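Local coordinates for sulfatase (Bacteroides fragilis CAG:558, PDB 6USS), which probably hydrolyses sulfate esters such as aryl sulfates, using calcium, as a gut bacterial sulfatase, at residues N132-V137 and Y179-E184; T147-I152 and D382-I387; E151-N156 and A391-Y396; G157-H162 and Y249-F254. The protein carries 1 engineered substitution. All blocks are in the same frame, centred on the assembly; numbering follows the deposited sequence.

Contact 1: residues N132-V137 and Y179-E184; sequences NGVCQV and YHMGFE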
loop_
_atom_site.group_PDB
_atom_site.type_symbol
_atom_site.label_atom_id
_atom_site.label_comp_id
_atom_site.label_asym_id
_atom_site.label_seq_id
_atom_site.Cartn_x
_atom_site.Cartn_y
_atom_site.Cartn_z
ATOM N N ASN A 132 5.599 -4.528 -20.338
ATOM C CA ASN A 132 5.502 -4.707 -18.900
ATOM C C ASN A 132 4.737 -3.596 -18.208
ATOM O O ASN A 132 4.502 -3.700 -16.994
ATOM C CB ASN A 132 6.894 -4.823 -18.279
ATOM C CG ASN A 132 7.501 -6.207 -18.449
ATOM O OD1 ASN A 132 6.831 -7.162 -18.878
ATOM N ND2 ASN A 132 8.787 -6.319 -18.131
ATOM N N GLY A 133 4.352 -2.533 -18.929
ATOM C CA GLY A 133 3.404 -1.579 -18.377
ATOM C C GLY A 133 4.053 -0.366 -17.749
ATOM O O GLY A 133 5.047 0.150 -18.265
ATOM N N VAL A 134 3.516 0.112 -16.635
ATOM C CA VAL A 134 4.119 1.241 -15.945
ATOM C C VAL A 134 4.413 0.835 -14.505
ATOM O O VAL A 134 3.816 -0.095 -13.960
ATOM C CB VAL A 134 3.220 2.490 -15.980
ATOM C CG1 VAL A 134 2.819 2.811 -17.424
ATOM C CG2 VAL A 134 1.992 2.288 -15.072
ATOM N N CYS A 135 5.346 1.555 -13.892
ATOM C CA CYS A 135 5.631 1.435 -12.470
ATOM C C CYS A 135 6.255 2.754 -12.025
ATOM O O CYS A 135 6.488 3.660 -12.836
ATOM C CB CYS A 135 6.536 0.236 -12.194
ATOM S SG CYS A 135 8.165 0.372 -12.994
ATOM N N GLN A 136 6.542 2.860 -10.724
ATOM C CA GLN A 136 7.106 4.085 -10.176
ATOM C C GLN A 136 8.582 3.963 -9.860
ATOM O O GLN A 136 9.161 4.906 -9.319
ATOM C CB GLN A 136 6.354 4.518 -8.913
ATOM C CG GLN A 136 4.892 4.831 -9.097
ATOM C CD GLN A 136 4.308 5.552 -7.881
ATOM O OE1 GLN A 136 4.332 6.792 -7.808
ATOM N NE2 GLN A 136 3.794 4.778 -6.912
ATOM N N VAL A 137 9.208 2.835 -10.186
ATOM C CA VAL A 137 10.626 2.618 -9.902
ATOM C C VAL A 137 11.392 2.547 -11.215
ATOM O O VAL A 137 10.788 2.300 -12.271
ATOM C CB VAL A 137 10.829 1.352 -9.064
ATOM C CG1 VAL A 137 10.315 1.592 -7.675
ATOM C CG2 VAL A 137 10.097 0.195 -9.700
ATOM N N TYR A 179 -1.104 -1.272 -4.700
ATOM C CA TYR A 179 -0.337 -0.690 -3.596
ATOM C C TYR A 179 0.936 -0.018 -4.096
ATOM O O TYR A 179 1.271 1.088 -3.655
ATOM C CB TYR A 179 0.035 -1.763 -2.573
ATOM C CG TYR A 179 -1.121 -2.500 -1.964
ATOM C CD1 TYR A 179 -2.025 -1.843 -1.120
ATOM C CD2 TYR A 179 -1.299 -3.858 -2.209
ATOM C CE1 TYR A 179 -3.085 -2.515 -0.544
ATOM C CE2 TYR A 179 -2.370 -4.551 -1.647
ATOM C CZ TYR A 179 -3.258 -3.872 -0.810
ATOM O OH TYR A 179 -4.318 -4.541 -0.236
ATOM N N HIS A 180 1.680 -0.685 -4.994
ATOM C CA HIS A 180 2.881 -0.064 -5.553
ATOM C C HIS A 180 2.567 1.266 -6.222
ATOM O O HIS A 180 3.388 2.192 -6.180
ATOM C CB HIS A 180 3.557 -0.976 -6.577
ATOM C CG HIS A 180 4.653 -0.295 -7.334
ATOM N ND1 HIS A 180 5.919 -0.118 -6.811
ATOM C CD2 HIS A 180 4.664 0.292 -8.554
ATOM C CE1 HIS A 180 6.664 0.538 -7.685
ATOM N NE2 HIS A 180 5.928 0.795 -8.752
ATOM N N MET A 181 1.391 1.371 -6.852
ATOM C CA MET A 181 0.994 2.554 -7.601
ATOM C C MET A 181 0.416 3.654 -6.720
ATOM O O MET A 181 -0.008 4.684 -7.243
ATOM C CB MET A 181 -0.008 2.163 -8.695
ATOM C CG MET A 181 0.599 1.233 -9.748
ATOM S SD MET A 181 2.017 1.998 -10.585
ATOM C CE MET A 181 1.206 3.231 -11.621
ATOM N N GLY A 182 0.391 3.482 -5.406
ATOM C CA GLY A 182 -0.060 4.541 -4.525
ATOM C C GLY A 182 -1.445 4.387 -3.925
ATOM O O GLY A 182 -1.924 5.331 -3.301
ATOM N N PHE A 183 -2.100 3.239 -4.082
ATOM C CA PHE A 183 -3.376 2.983 -3.422
ATOM C C PHE A 183 -3.148 2.352 -2.044
ATOM O O PHE A 183 -2.384 1.386 -1.903
ATOM C CB PHE A 183 -4.260 2.077 -4.291
ATOM C CG PHE A 183 -4.799 2.754 -5.531
ATOM C CD1 PHE A 183 -5.975 3.508 -5.479
ATOM C CD2 PHE A 183 -4.132 2.633 -6.751
ATOM C CE1 PHE A 183 -6.488 4.136 -6.626
ATOM C CE2 PHE A 183 -4.625 3.255 -7.910
ATOM C CZ PHE A 183 -5.806 4.015 -7.846
ATOM N N GLU A 184 -3.798 2.911 -1.022
ATOM C CA GLU A 184 -3.677 2.349 0.317
ATOM C C GLU A 184 -4.560 1.127 0.516
ATOM O O GLU A 184 -4.260 0.298 1.386
ATOM C CB GLU A 184 -4.013 3.415 1.350
ATOM C CG GLU A 184 -3.072 4.613 1.317
ATOM C CD GLU A 184 -3.519 5.709 2.263
ATOM O OE1 GLU A 184 -4.735 6.005 2.296
ATOM O OE2 GLU A 184 -2.662 6.263 2.984
#

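Contact 2: residues T147-I152 and D382-I387; sequences TSLAEI and DFYPSI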
loop_
_atom_site.group_PDB
_atom_site.type_symbol
_atom_site.label_atom_id
_atom_site.label_comp_id
_atom_site.label_asym_id
_atom_site.label_seq_id
_atom_site.Cartn_x
_atom_site.Cartn_y
_atom_site.Cartn_z
ATOM N N THR A 147 5.553 8.912 -12.109
ATOM C CA THR A 147 4.985 9.271 -10.820
ATOM C C THR A 147 3.469 9.095 -10.884
ATOM O O THR A 147 2.795 9.756 -11.687
ATOM C CB THR A 147 5.365 10.708 -10.477
ATOM O OG1 THR A 147 6.792 10.792 -10.372
ATOM C CG2 THR A 147 4.738 11.124 -9.166
ATOM N N SER A 148 2.945 8.197 -10.050
ATOM C CA SER A 148 1.556 7.771 -10.132
ATOM C C SER A 148 0.596 8.834 -9.625
ATOM O O SER A 148 0.876 9.536 -8.649
ATOM C CB SER A 148 1.332 6.488 -9.338
ATOM O OG SER A 148 -0.025 6.070 -9.474
ATOM N N LEU A 149 -0.558 8.925 -10.290
ATOM C CA LEU A 149 -1.603 9.840 -9.852
ATOM C C LEU A 149 -2.042 9.553 -8.415
ATOM O O LEU A 149 -2.301 10.485 -7.643
ATOM C CB LEU A 149 -2.782 9.753 -10.816
ATOM C CG LEU A 149 -4.119 10.404 -10.446
ATOM C CD1 LEU A 149 -4.037 11.915 -10.301
ATOM C CD2 LEU A 149 -5.144 10.046 -11.488
ATOM N N ALA A 150 -2.136 8.269 -8.037
ATOM C CA ALA A 150 -2.577 7.919 -6.687
ATOM C C ALA A 150 -1.518 8.234 -5.642
ATOM O O ALA A 150 -1.860 8.523 -4.487
ATOM C CB ALA A 150 -2.949 6.437 -6.611
ATOM N N GLU A 151 -0.235 8.147 -6.017
ATOM C CA GLU A 151 0.842 8.536 -5.111
ATOM C C GLU A 151 0.747 10.014 -4.747
ATOM O O GLU A 151 0.953 10.390 -3.586
ATOM C CB GLU A 151 2.198 8.230 -5.752
ATOM C CG GLU A 151 3.387 8.226 -4.780
ATOM C CD GLU A 151 3.340 7.052 -3.784
ATOM O OE1 GLU A 151 3.002 5.920 -4.209
ATOM O OE2 GLU A 151 3.646 7.263 -2.582
ATOM N N ILE A 152 0.427 10.867 -5.721
ATOM C CA ILE A 152 0.393 12.302 -5.460
ATOM C C ILE A 152 -0.803 12.659 -4.588
ATOM O O ILE A 152 -0.696 13.478 -3.661
ATOM C CB ILE A 152 0.386 13.084 -6.785
ATOM C CG1 ILE A 152 1.640 12.774 -7.601
ATOM C CG2 ILE A 152 0.346 14.559 -6.514
ATOM C CD1 ILE A 152 1.624 13.468 -8.938
ATOM N N ASP A 382 -5.665 13.709 -19.826
ATOM C CA ASP A 382 -6.090 14.939 -19.155
ATOM C C ASP A 382 -6.677 14.681 -17.766
ATOM O O ASP A 382 -6.658 15.583 -16.910
ATOM C CB ASP A 382 -7.132 15.680 -19.996
ATOM C CG ASP A 382 -6.657 15.983 -21.406
ATOM O OD1 ASP A 382 -5.430 15.970 -21.653
ATOM O OD2 ASP A 382 -7.530 16.227 -22.275
ATOM N N PHE A 383 -7.234 13.483 -17.536
ATOM C CA PHE A 383 -7.780 13.130 -16.224
ATOM C C PHE A 383 -6.756 13.321 -15.106
ATOM O O PHE A 383 -7.126 13.668 -13.973
ATOM C CB PHE A 383 -8.276 11.675 -16.225
ATOM C CG PHE A 383 -9.629 11.474 -16.863
ATOM C CD1 PHE A 383 -9.883 11.900 -18.156
ATOM C CD2 PHE A 383 -10.636 10.811 -16.177
ATOM C CE1 PHE A 383 -11.141 11.691 -18.757
ATOM C CE2 PHE A 383 -11.894 10.598 -16.761
ATOM C CZ PHE A 383 -12.147 11.043 -18.054
ATOM N N TYR A 384 -5.460 13.115 -15.419
ATOM C CA TYR A 384 -4.415 13.193 -14.396
ATOM C C TYR A 384 -4.260 14.609 -13.839
ATOM O O TYR A 384 -4.479 14.805 -12.628
ATOM C CB TYR A 384 -3.116 12.630 -14.972
ATOM C CG TYR A 384 -1.885 12.570 -14.107
ATOM C CD1 TYR A 384 -1.246 13.726 -13.675
ATOM C CD2 TYR A 384 -1.308 11.342 -13.798
ATOM C CE1 TYR A 384 -0.087 13.657 -12.921
ATOM C CE2 TYR A 384 -0.151 11.255 -13.067
ATOM C CZ TYR A 384 0.459 12.412 -12.627
ATOM O OH TYR A 384 1.613 12.317 -11.886
ATOM N N PRO A 385 -3.920 15.635 -14.642
ATOM C CA PRO A 385 -3.913 17.000 -14.085
ATOM C C PRO A 385 -5.261 17.425 -13.543
ATOM O O PRO A 385 -5.295 18.193 -12.585
ATOM C CB PRO A 385 -3.515 17.888 -15.279
ATOM C CG PRO A 385 -3.099 16.969 -16.364
ATOM C CD PRO A 385 -3.763 15.658 -16.108
ATOM N N SER A 386 -6.374 16.963 -14.133
ATOM C CA SER A 386 -7.688 17.449 -13.702
ATOM C C SER A 386 -8.034 16.944 -12.312
ATOM O O SER A 386 -8.572 17.686 -11.483
ATOM C CB SER A 386 -8.779 17.036 -14.687
ATOM O OG SER A 386 -8.455 17.433 -16.005
ATOM N N ILE A 387 -7.725 15.682 -12.031
ATOM C CA ILE A 387 -8.070 15.127 -10.732
ATOM C C ILE A 387 -7.191 15.750 -9.642
ATOM O O ILE A 387 -7.671 16.075 -8.551
ATOM C CB ILE A 387 -7.980 13.589 -10.796
ATOM C CG1 ILE A 387 -9.222 13.046 -11.519
ATOM C CG2 ILE A 387 -7.830 13.004 -9.396
ATOM C CD1 ILE A 387 -9.093 11.658 -12.129
#

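Contact 3: residues E151-N156 and A391-Y396; sequences EILKDN and AQVKHY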
loop_
_atom_site.group_PDB
_atom_site.type_symbol
_atom_site.label_atom_id
_atom_site.label_comp_id
_atom_site.label_asym_id
_atom_site.label_seq_id
_atom_site.Cartn_x
_atom_site.Cartn_y
_atom_site.Cartn_z
ATOM N N GLU A 151 -0.235 8.147 -6.017
ATOM C CA GLU A 151 0.842 8.536 -5.111
ATOM C C GLU A 151 0.747 10.014 -4.747
ATOM O O GLU A 151 0.953 10.390 -3.586
ATOM C CB GLU A 151 2.198 8.230 -5.752
ATOM C CG GLU A 151 3.387 8.226 -4.780
ATOM C CD GLU A 151 3.340 7.052 -3.784
ATOM O OE1 GLU A 151 3.002 5.920 -4.209
ATOM O OE2 GLU A 151 3.646 7.263 -2.582
ATOM N N ILE A 152 0.427 10.867 -5.721
ATOM C CA ILE A 152 0.393 12.302 -5.460
ATOM C C ILE A 152 -0.803 12.659 -4.588
ATOM O O ILE A 152 -0.696 13.478 -3.661
ATOM C CB ILE A 152 0.386 13.084 -6.785
ATOM C CG1 ILE A 152 1.640 12.774 -7.601
ATOM C CG2 ILE A 152 0.346 14.559 -6.514
ATOM C CD1 ILE A 152 1.624 13.468 -8.938
ATOM N N LEU A 153 -1.961 12.050 -4.873
ATOM C CA LEU A 153 -3.114 12.190 -3.991
ATOM C C LEU A 153 -2.790 11.676 -2.590
ATOM O O LEU A 153 -3.039 12.367 -1.595
ATOM C CB LEU A 153 -4.321 11.450 -4.580
ATOM C CG LEU A 153 -4.915 12.034 -5.866
ATOM C CD1 LEU A 153 -5.988 11.131 -6.452
ATOM C CD2 LEU A 153 -5.478 13.402 -5.594
ATOM N N LYS A 154 -2.219 10.468 -2.498
ATOM C CA LYS A 154 -1.858 9.894 -1.201
ATOM C C LYS A 154 -0.909 10.815 -0.440
ATOM O O LYS A 154 -1.162 11.169 0.719
ATOM C CB LYS A 154 -1.237 8.506 -1.405
ATOM C CG LYS A 154 -0.896 7.705 -0.133
ATOM C CD LYS A 154 0.149 6.596 -0.447
ATOM C CE LYS A 154 1.241 6.492 0.651
ATOM N NZ LYS A 154 0.686 6.423 2.094
ATOM N N ASP A 155 0.166 11.259 -1.100
ATOM C CA ASP A 155 1.162 12.096 -0.443
ATOM C C ASP A 155 0.624 13.472 -0.076
ATOM O O ASP A 155 1.233 14.163 0.749
ATOM C CB ASP A 155 2.397 12.239 -1.334
ATOM C CG ASP A 155 3.108 10.892 -1.604
ATOM O OD1 ASP A 155 3.015 9.932 -0.788
ATOM O OD2 ASP A 155 3.772 10.802 -2.660
ATOM N N ASN A 156 -0.505 13.886 -0.647
ATOM C CA ASN A 156 -1.127 15.156 -0.292
ATOM C C ASN A 156 -2.300 14.999 0.669
ATOM O O ASN A 156 -3.056 15.956 0.863
ATOM C CB ASN A 156 -1.588 15.894 -1.546
ATOM C CG ASN A 156 -0.470 16.666 -2.202
ATOM O OD1 ASN A 156 -0.284 17.857 -1.939
ATOM N ND2 ASN A 156 0.280 15.997 -3.072
ATOM N N ALA A 391 -8.482 18.017 -6.479
ATOM C CA ALA A 391 -8.024 17.739 -5.125
ATOM C C ALA A 391 -7.225 18.892 -4.527
ATOM O O ALA A 391 -6.744 18.781 -3.392
ATOM C CB ALA A 391 -7.197 16.454 -5.117
ATOM N N GLN A 392 -7.098 20.000 -5.259
ATOM C CA GLN A 392 -6.398 21.188 -4.783
ATOM C C GLN A 392 -4.948 20.870 -4.453
ATOM O O GLN A 392 -4.375 21.416 -3.510
ATOM C CB GLN A 392 -7.115 21.807 -3.580
ATOM C CG GLN A 392 -8.582 22.077 -3.822
ATOM C CD GLN A 392 -9.277 22.538 -2.561
ATOM O OE1 GLN A 392 -8.632 22.997 -1.612
ATOM N NE2 GLN A 392 -10.596 22.398 -2.528
ATOM N N VAL A 393 -4.371 19.941 -5.206
ATOM C CA VAL A 393 -2.932 19.727 -5.190
ATOM C C VAL A 393 -2.312 20.829 -6.044
ATOM O O VAL A 393 -2.028 20.629 -7.233
ATOM C CB VAL A 393 -2.571 18.317 -5.694
ATOM C CG1 VAL A 393 -1.078 18.027 -5.504
ATOM C CG2 VAL A 393 -3.404 17.284 -4.949
ATOM N N LYS A 394 -2.113 22.008 -5.447
ATOM C CA LYS A 394 -1.756 23.178 -6.245
ATOM C C LYS A 394 -0.337 23.110 -6.788
ATOM O O LYS A 394 -0.024 23.824 -7.740
ATOM C CB LYS A 394 -1.995 24.481 -5.442
ATOM C CG LYS A 394 -3.498 24.699 -5.161
ATOM C CD LYS A 394 -3.826 25.630 -3.993
ATOM C CE LYS A 394 -5.257 26.220 -4.103
ATOM N NZ LYS A 394 -6.133 25.662 -5.210
ATOM N N HIS A 395 0.528 22.278 -6.219
ATOM C CA HIS A 395 1.887 22.127 -6.739
ATOM C C HIS A 395 2.340 20.682 -6.552
ATOM O O HIS A 395 2.022 20.050 -5.535
ATOM C CB HIS A 395 2.890 23.072 -6.054
ATOM C CG HIS A 395 3.061 22.807 -4.592
ATOM N ND1 HIS A 395 4.056 21.991 -4.093
ATOM C CD2 HIS A 395 2.350 23.239 -3.521
ATOM C CE1 HIS A 395 3.953 21.936 -2.777
ATOM N NE2 HIS A 395 2.923 22.681 -2.405
ATOM N N TYR A 396 3.078 20.169 -7.540
ATOM C CA TYR A 396 3.621 18.819 -7.508
ATOM C C TYR A 396 4.704 18.694 -8.567
ATOM O O TYR A 396 4.773 19.488 -9.512
ATOM C CB TYR A 396 2.534 17.757 -7.730
ATOM C CG TYR A 396 1.679 17.939 -8.972
ATOM C CD1 TYR A 396 0.518 18.707 -8.919
ATOM C CD2 TYR A 396 1.998 17.315 -10.176
ATOM C CE1 TYR A 396 -0.282 18.872 -10.016
ATOM C CE2 TYR A 396 1.188 17.475 -11.297
ATOM C CZ TYR A 396 0.044 18.260 -11.198
ATOM O OH TYR A 396 -0.796 18.455 -12.263
HETATM O O HOH W 1 2.587 17.427 -4.474
HETATM O O HOH W 2 0.835 20.086 -3.070
#

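Contact 4: residues G157-H162 and Y249-F254; sequences GYHTIH and YNQPFF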
loop_
_atom_site.group_PDB
_atom_site.type_symbol
_atom_site.label_atom_id
_atom_site.label_comp_id
_atom_site.label_asym_id
_atom_site.label_seq_id
_atom_site.Cartn_x
_atom_site.Cartn_y
_atom_site.Cartn_z
ATOM N N GLY A 157 -2.481 13.815 1.264
ATOM C CA GLY A 157 -3.445 13.633 2.333
ATOM C C GLY A 157 -4.687 12.843 1.990
ATOM O O GLY A 157 -5.529 12.651 2.870
ATOM N N TYR A 158 -4.832 12.357 0.767
ATOM C CA TYR A 158 -6.010 11.571 0.429
ATOM C C TYR A 158 -5.867 10.126 0.892
ATOM O O TYR A 158 -4.764 9.570 0.934
ATOM C CB TYR A 158 -6.262 11.612 -1.077
ATOM C CG TYR A 158 -7.098 12.797 -1.492
ATOM C CD1 TYR A 158 -6.552 14.086 -1.502
ATOM C CD2 TYR A 158 -8.433 12.637 -1.870
ATOM C CE1 TYR A 158 -7.304 15.179 -1.884
ATOM C CE2 TYR A 158 -9.194 13.723 -2.253
ATOM C CZ TYR A 158 -8.631 14.993 -2.253
ATOM O OH TYR A 158 -9.407 16.075 -2.633
ATOM N N HIS A 159 -6.999 9.529 1.275
ATOM C CA HIS A 159 -7.089 8.087 1.495
ATOM C C HIS A 159 -7.486 7.456 0.161
ATOM O O HIS A 159 -8.582 7.714 -0.348
ATOM C CB HIS A 159 -8.098 7.761 2.594
ATOM C CG HIS A 159 -8.340 6.292 2.776
ATOM N ND1 HIS A 159 -7.345 5.410 3.146
ATOM C CD2 HIS A 159 -9.465 5.548 2.637
ATOM C CE1 HIS A 159 -7.847 4.191 3.238
ATOM N NE2 HIS A 159 -9.132 4.246 2.934
ATOM N N THR A 160 -6.589 6.656 -0.423
ATOM C CA THR A 160 -6.726 6.201 -1.804
ATOM C C THR A 160 -7.180 4.750 -1.848
ATOM O O THR A 160 -6.565 3.882 -1.215
ATOM C CB THR A 160 -5.398 6.355 -2.539
ATOM O OG1 THR A 160 -4.376 5.689 -1.794
ATOM C CG2 THR A 160 -5.028 7.815 -2.633
ATOM N N ILE A 161 -8.244 4.488 -2.602
ATOM C CA ILE A 161 -8.857 3.168 -2.686
ATOM C C ILE A 161 -8.925 2.755 -4.147
ATOM O O ILE A 161 -9.443 3.510 -4.980
ATOM C CB ILE A 161 -10.275 3.153 -2.086
ATOM C CG1 ILE A 161 -10.276 3.691 -0.664
ATOM C CG2 ILE A 161 -10.872 1.759 -2.162
ATOM C CD1 ILE A 161 -11.653 4.019 -0.162
ATOM N N HIS A 162 -8.429 1.550 -4.447
ATOM C CA HIS A 162 -8.602 0.910 -5.745
ATOM C C HIS A 162 -9.535 -0.294 -5.640
ATOM O O HIS A 162 -9.357 -1.168 -4.776
ATOM C CB HIS A 162 -7.284 0.429 -6.359
ATOM C CG HIS A 162 -7.499 -0.480 -7.527
ATOM N ND1 HIS A 162 -7.755 -0.008 -8.799
ATOM C CD2 HIS A 162 -7.625 -1.826 -7.595
ATOM C CE1 HIS A 162 -7.961 -1.031 -9.614
ATOM N NE2 HIS A 162 -7.888 -2.145 -8.908
ATOM N N TYR A 249 -11.593 7.935 8.972
ATOM C CA TYR A 249 -10.372 8.717 8.873
ATOM C C TYR A 249 -10.708 10.160 8.550
ATOM O O TYR A 249 -11.518 10.432 7.654
ATOM C CB TYR A 249 -9.461 8.169 7.785
ATOM C CG TYR A 249 -9.042 6.736 7.941
ATOM C CD1 TYR A 249 -9.177 6.057 9.153
ATOM C CD2 TYR A 249 -8.466 6.066 6.866
ATOM C CE1 TYR A 249 -8.758 4.722 9.270
ATOM C CE2 TYR A 249 -8.036 4.765 6.971
ATOM C CZ TYR A 249 -8.183 4.088 8.160
ATOM O OH TYR A 249 -7.759 2.781 8.210
ATOM N N ASN A 250 -10.065 11.089 9.259
ATOM C CA ASN A 250 -10.332 12.507 9.025
ATOM C C ASN A 250 -9.427 13.033 7.902
ATOM O O ASN A 250 -8.496 13.819 8.103
ATOM C CB ASN A 250 -10.183 13.308 10.310
ATOM C CG ASN A 250 -10.368 14.787 10.067
ATOM O OD1 ASN A 250 -11.267 15.195 9.325
ATOM N ND2 ASN A 250 -9.483 15.599 10.638
ATOM N N GLN A 251 -9.758 12.589 6.685
ATOM C CA GLN A 251 -9.060 12.914 5.446
ATOM C C GLN A 251 -10.013 12.628 4.294
ATOM O O GLN A 251 -10.890 11.765 4.425
ATOM C CB GLN A 251 -7.757 12.091 5.288
ATOM C CG GLN A 251 -7.899 10.585 5.531
ATOM C CD GLN A 251 -6.609 9.780 5.298
ATOM O OE1 GLN A 251 -5.700 10.206 4.576
ATOM N NE2 GLN A 251 -6.530 8.612 5.929
ATOM N N PRO A 252 -9.881 13.321 3.167
ATOM C CA PRO A 252 -10.732 13.005 2.018
ATOM C C PRO A 252 -10.272 11.703 1.385
ATOM O O PRO A 252 -9.168 11.207 1.636
ATOM C CB PRO A 252 -10.517 14.188 1.076
ATOM C CG PRO A 252 -9.115 14.632 1.377
ATOM C CD PRO A 252 -8.857 14.330 2.847
ATOM N N PHE A 253 -11.138 11.140 0.550
ATOM C CA PHE A 253 -10.812 9.889 -0.109
ATOM C C PHE A 253 -10.852 10.033 -1.629
ATOM O O PHE A 253 -11.421 10.977 -2.195
ATOM C CB PHE A 253 -11.740 8.754 0.353
ATOM C CG PHE A 253 -13.181 8.914 -0.065
ATOM C CD1 PHE A 253 -13.598 8.596 -1.361
ATOM C CD2 PHE A 253 -14.137 9.331 0.849
ATOM C CE1 PHE A 253 -14.924 8.729 -1.725
ATOM C CE2 PHE A 253 -15.473 9.458 0.486
ATOM C CZ PHE A 253 -15.867 9.166 -0.791
ATOM N N PHE A 254 -10.214 9.075 -2.277
ATOM C CA PHE A 254 -10.285 8.920 -3.716
ATOM C C PHE A 254 -10.557 7.445 -3.945
ATOM O O PHE A 254 -9.776 6.596 -3.506
ATOM C CB PHE A 254 -8.988 9.374 -4.374
ATOM C CG PHE A 254 -8.861 8.960 -5.798
ATOM C CD1 PHE A 254 -9.633 9.555 -6.779
ATOM C CD2 PHE A 254 -7.960 7.967 -6.168
ATOM C CE1 PHE A 254 -9.504 9.175 -8.117
ATOM C CE2 PHE A 254 -7.834 7.574 -7.504
ATOM C CZ PHE A 254 -8.602 8.182 -8.474
#

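Contact 1: residues N132-V137 and Y179-E184
His180 meets Gln136 twice, once through its ring and once through its backbone. With CG anti to the backbone N (chi1 171°), the imidazole is carried to the end of strand 133-135, where His180 NE2 accepts from Gln136 N at 2.9 Å in a nearly straight bond (171°), the donor lying a little off the ring plane. Cys135 CB packs 3.5 Å from His180 NE2, and Val137 CG1 meets the ring edge 3.8 Å from His180 CE1. His180 O then receives Gln136 NE2 at 2.7 Å, on a carbonyl lone pair and within the Gln136 amide plane. The glutamine and histidine side chains run past one another head to tail, the amide plane nearly perpendicular to the ring. Next along, Met181 bends at chi2 and chi3 to bring CE 3.7 Å from Val134 CG2, lying crosswise to the valine. Gly182 N closes a type I turn onto Tyr179 O (3.1 Å). Beyond the pair, Gln136 NE2 also donates to Glu151 OE1, and Gln136 OE1 accepts from Ser148 N, which fixes the amide's orientation. Because NE2 of His180 is an acceptor and ND1 bonds to Glu184 of the second subunit, the imidazole is probably neutral with its proton on ND1.

Contact 2: residues T147-I152 and D382-I387
Tyr384 stretches from helix 383-390 to the start of helix 149-155, where its OH donates to Thr147 O at 2.8 Å. Its ring gets there because the side chain is swung opposite the main-chain nitrogen (chi1 -179°). The hydroxyl comes in 41° above the carbonyl plane, while Thr147 O lies at the ring edge. Leu149 CB lies 3.7 Å from Tyr384 CD2, and Leu149 CD1 sits over one ring face before going on to Ile387 CG2, 4.0 Å away, the two side chains about perpendicular. Ile152, its chain extended to CD1 (chi2 177°), crosses the tyrosine at about a right angle and brings CD1 3.2 Å from Tyr384 OH, against the hydroxyl end of the ring. Ser148 N-caps the helix through a weak bond from Ala150 N to Ser148 OG (3.4 Å); that hydroxyl's stronger partner is Met181 O. On the other helix, Ser386 OG bonds back to Asp382 O at 2.7 Å. Around this helix pair, Phe383 and Ile387 pack on strand 315-321, Phe383 and Ser148 touch helix 88-97, and Tyr384 also lies against the loop residues Thr398, Gln400 and Ile402.

Contact 3: residues E151-N156 and A391-Y396
His395 O is gripped by two waters, and both lead to the amide of Asn156. Water 1 donates to the carbonyl O of His395 at 2.9 Å and accepts from Asn156 ND2 at 3.1 Å; water 2 donates both to His395 O and to Asn156 OD1, each at 2.7 Å. The bridge joins the residue just after helix 149-155 to the loop that follows helix 383-390; that helix finishes in a Schellman motif with Gln392 at positive phi, followed by an inverse gamma turn centred on Val393. Asn156 ND2 also donates back to Ile152 O (2.8 Å, 164°), so the helix holds the amide in place for the waters. Beneath them the contact is apolar. Val393 CG1 touches both Ile152 CG2 and the Asn156 amide, 3.4 Å from Asn156 ND2. Deeper in, Leu153 CD2 meets Ala391 CB at 3.5 Å; at the rim the Ile152 side chain meets that of Tyr396 crosswise, CD1 against the ring. Water 2 also sits over the centre of the His395 ring, its O 3.4 Å above the plane.

Contact 4: residues G157-H162 and Y249-F254
Strands 159-164 and 253-258 run parallel in the large mixed sheet of the sulfatase domain, whose family belongs to the alkaline phosphatase clan, and their first residues pair here. Three backbone bonds make the join: His159 N to Pro252 O at 2.8 Å, Phe254 N to His159 O at 2.9 Å, and Ile161 N to Phe254 O at 2.8 Å. His159 thus straddles Phe253, whose CA approaches His159 O at 3.1 Å in a CA-H...O contact. His159 and Phe253 point to one face of the sheet, Thr160 and Phe254 to the other.

Before the strands, Gly157, at positive phi, ends helix 149-155 in a Schellman motif and leads into Tyr158. The Tyr158 ring lies under Pro252, whose CG stands 3.6 Å from the ring centroid and only 6° off its normal, a CH-pi contact; the ring edge at Tyr158 CD2 faces Phe253 O. On the face shared by His159 and Phe253, the imidazole of His159, its first torsion fully extended away from the main-chain nitrogen (chi1 174°), offers a face to the edge of Tyr249 in a T-shaped pair, centroids 5.1 Å apart and planes at 83°. Tyr249 OH bonds to Glu176 of the second subunit. His159 ND1 bonds to Glu184 OE1, a carboxylate that would tend to hold a proton on that nitrogen and polarise the ring under the tyrosine edge.

Helix 149-155 ties the set together. Contacts 2 and 3 share its Glu151 and Ile152, their centres about 8 Å apart, and strand 159-164 of contact 4 follows it; the centres of contacts 3 and 4 are about 11 Å apart, and Leu153 O lies 3.0 Å from Tyr158 N where they join. Contact 1 sits about 13 Å from contact 2, centre to centre, and meets contact 4 where Gly182 O lies 2.9 Å from Thr160 OG1. All four lie away from the calcium site of Asp42, Asp43, the engineered Cys88, Asp322 and Asn323. Contacts 1 and 2 nevertheless pack on helix 88-97, which begins at Cys88, and strand 253-258 of contact 4 flanks strand 35-41, which leads to Asp42.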